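Local coordinates for protein CT253 (Chlamydia trachomatis serovar L2, PDB 6UXC) that is a putative lipoprotein of unknown function, belonging to an uncharacterised family, that binds a sodium ion in the crystal, at residues S50-S55 with M169-F174. Sequence-based numbering, arbitrary orientation.
Sequences SRRLHS and MHQRLF. With NA (sodium ion), chain C.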
loop_
_atom_site.group_PDB
_atom_site.type_symbol
_atom_site.label_atom_id
_atom_site.label_comp_id
_atom_site.label_asym_id
_atom_site.label_seq_id
_atom_site.Cartn_x
_atom_site.Cartn_y
_atom_site.Cartn_z
ATOM N N SER A 50 4.031 3.003 4.494
ATOM C CA SER A 50 4.201 4.315 5.115
ATOM C C SER A 50 5.656 4.568 5.469
ATOM O O SER A 50 6.183 5.655 5.212
ATOM C CB SER A 50 3.298 4.437 6.352
ATOM O OG SER A 50 3.541 5.681 7.054
ATOM N N ARG A 51 6.341 3.578 6.050
ATOM C CA ARG A 51 7.742 3.781 6.390
ATOM C C ARG A 51 8.568 4.125 5.149
ATOM O O ARG A 51 9.500 4.935 5.204
ATOM C CB ARG A 51 8.326 2.543 7.076
ATOM C CG ARG A 51 7.932 2.395 8.525
ATOM C CD ARG A 51 8.482 1.100 9.114
ATOM N NE ARG A 51 8.081 0.912 10.498
ATOM C CZ ARG A 51 8.744 1.396 11.544
ATOM N NH1 ARG A 51 9.839 2.109 11.377
ATOM N NH2 ARG A 51 8.306 1.158 12.766
ATOM N N ARG A 52 8.259 3.495 4.023
ATOM C CA ARG A 52 9.029 3.738 2.807
ATOM C C ARG A 52 8.693 5.068 2.148
ATOM O O ARG A 52 9.570 5.670 1.506
ATOM C CB ARG A 52 8.808 2.574 1.842
ATOM C CG ARG A 52 9.562 1.307 2.265
ATOM C CD ARG A 52 9.193 0.117 1.386
ATOM N NE ARG A 52 10.013 -1.057 1.691
ATOM C CZ ARG A 52 9.806 -1.867 2.726
ATOM N NH1 ARG A 52 8.801 -1.637 3.577
ATOM N NH2 ARG A 52 10.612 -2.904 2.919
ATOM N N LEU A 53 7.443 5.516 2.241
ATOM C CA LEU A 53 7.125 6.843 1.728
ATOM C C LEU A 53 7.779 7.892 2.602
ATOM O O LEU A 53 8.266 8.917 2.102
ATOM C CB LEU A 53 5.613 7.037 1.678
ATOM C CG LEU A 53 4.824 6.121 0.752
ATOM C CD1 LEU A 53 3.320 6.359 0.966
ATOM C CD2 LEU A 53 5.180 6.398 -0.672
ATOM N N HIS A 54 7.829 7.631 3.916
ATOM C CA HIS A 54 8.540 8.511 4.849
ATOM C C HIS A 54 10.031 8.564 4.515
ATOM O O HIS A 54 10.612 9.646 4.364
ATOM C CB HIS A 54 8.299 8.013 6.284
ATOM C CG HIS A 54 8.997 8.799 7.334
ATOM N ND1 HIS A 54 9.380 8.251 8.531
ATOM C CD2 HIS A 54 9.409 10.086 7.358
ATOM C CE1 HIS A 54 9.993 9.168 9.258
ATOM N NE2 HIS A 54 10.030 10.288 8.564
ATOM N N SER A 55 10.654 7.396 4.333
ATOM C CA SER A 55 12.085 7.370 4.030
ATOM C C SER A 55 12.397 7.987 2.675
ATOM O O SER A 55 13.503 8.502 2.467
ATOM C CB SER A 55 12.598 5.934 4.076
ATOM O OG SER A 55 12.428 5.388 5.373
ATOM N N MET A 169 8.736 -11.996 -0.424
ATOM C CA MET A 169 7.734 -11.553 -1.383
ATOM C C MET A 169 7.231 -10.159 -1.029
ATOM O O MET A 169 7.191 -9.263 -1.886
ATOM C CB MET A 169 6.587 -12.569 -1.409
ATOM C CG MET A 169 5.547 -12.347 -2.481
ATOM S SD MET A 169 4.168 -11.372 -1.874
ATOM C CE MET A 169 3.352 -12.552 -0.787
ATOM N N HIS A 170 6.890 -9.949 0.240
ATOM C CA HIS A 170 6.412 -8.633 0.670
ATOM C C HIS A 170 7.436 -7.540 0.408
ATOM O O HIS A 170 7.086 -6.449 -0.059
ATOM C CB HIS A 170 6.068 -8.667 2.148
ATOM C CG HIS A 170 4.782 -9.359 2.450
ATOM N ND1 HIS A 170 4.250 -9.399 3.715
ATOM C CD2 HIS A 170 3.927 -10.056 1.660
ATOM C CE1 HIS A 170 3.117 -10.077 3.696
ATOM N NE2 HIS A 170 2.906 -10.493 2.459
ATOM N N GLN A 171 8.696 -7.798 0.752
ATOM C CA GLN A 171 9.739 -6.792 0.592
ATOM C C GLN A 171 9.825 -6.324 -0.857
ATOM O O GLN A 171 9.868 -5.118 -1.131
ATOM C CB GLN A 171 11.064 -7.379 1.075
ATOM C CG GLN A 171 12.180 -6.390 1.212
ATOM C CD GLN A 171 13.452 -7.059 1.668
ATOM O OE1 GLN A 171 13.858 -8.078 1.112
ATOM N NE2 GLN A 171 14.080 -6.504 2.694
ATOM N N ARG A 172 9.801 -7.259 -1.802
ATOM C CA ARG A 172 9.911 -6.857 -3.204
ATOM C C ARG A 172 8.680 -6.064 -3.626
ATOM O O ARG A 172 8.790 -5.067 -4.355
ATOM C CB ARG A 172 10.104 -8.077 -4.110
ATOM C CG ARG A 172 11.499 -8.695 -4.042
ATOM C CD ARG A 172 11.799 -9.534 -5.295
ATOM N NE ARG A 172 10.708 -10.462 -5.539
ATOM C CZ ARG A 172 10.589 -11.644 -4.939
ATOM N NH1 ARG A 172 11.528 -12.064 -4.092
ATOM N NH2 ARG A 172 9.543 -12.417 -5.210
ATOM N N LEU A 173 7.505 -6.495 -3.173
ATOM C CA LEU A 173 6.270 -5.804 -3.507
ATOM C C LEU A 173 6.240 -4.395 -2.928
ATOM O O LEU A 173 5.846 -3.446 -3.623
ATOM C CB LEU A 173 5.094 -6.636 -3.012
ATOM C CG LEU A 173 3.692 -6.169 -3.358
ATOM C CD1 LEU A 173 3.487 -5.996 -4.854
ATOM C CD2 LEU A 173 2.694 -7.174 -2.786
ATOM N N PHE A 174 6.640 -4.225 -1.657
ATOM C CA PHE A 174 6.633 -2.888 -1.068
ATOM C C PHE A 174 7.595 -1.980 -1.825
ATOM O O PHE A 174 7.288 -0.812 -2.081
ATOM C CB PHE A 174 7.040 -2.913 0.403
ATOM C CG PHE A 174 6.154 -3.736 1.281
ATOM C CD1 PHE A 174 4.804 -3.825 1.065
ATOM C CD2 PHE A 174 6.694 -4.403 2.363
ATOM C CE1 PHE A 174 4.001 -4.588 1.893
ATOM C CE2 PHE A 174 5.881 -5.160 3.204
ATOM C CZ PHE A 174 4.553 -5.246 2.961
HETATM NA NA NA C . 9.559 10.977 2.548
HETATM O O HOH W 1 8.225 12.138 4.465
HETATM O O HOH W 2 10.807 12.912 3.623
#
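Arg52 reaches across to the root of the Phe174 side chain and lays one face of its guanidinium over it. CB of Phe174 sits 3.6 Å above the guanidinium plane, displaced from the centre of the group. NE of Arg52 comes within 3.7 Å of this CB, and NH1 lies at the same distance from CD2 of Phe174, both van der Waals approaches. The guanidinium and ring planes are inclined at 47° and not stacked. An extended chain from CG to NE carries the group there, and Arg52 CG lies opposite its own carbonyl carbon (chi1 -75°). NH1 also forms a salt bridge with Glu48, one turn earlier on the same helix, which ties down this end of the group. On the Gln171 side the touch is slight: NH2 of Arg52 is 4.2 Å from CG of Gln171, and the guanidinium and amide planes stand 74° apart. The contact joins helix 41-55 to helix 165-184, which pack beside each other on a mixed five-stranded sheet. CB of Phe174 points to Arg52, while the ring beyond leads off from segment 50-55, CD2 still touching NH1, and meets Phe45 edge-to-face. Further along helix 41-55, the backbone O atoms of Leu53 and His54 each bind the sodium ion at 2.5 Å. Ser56 O, Leu59 O and two waters complete the site.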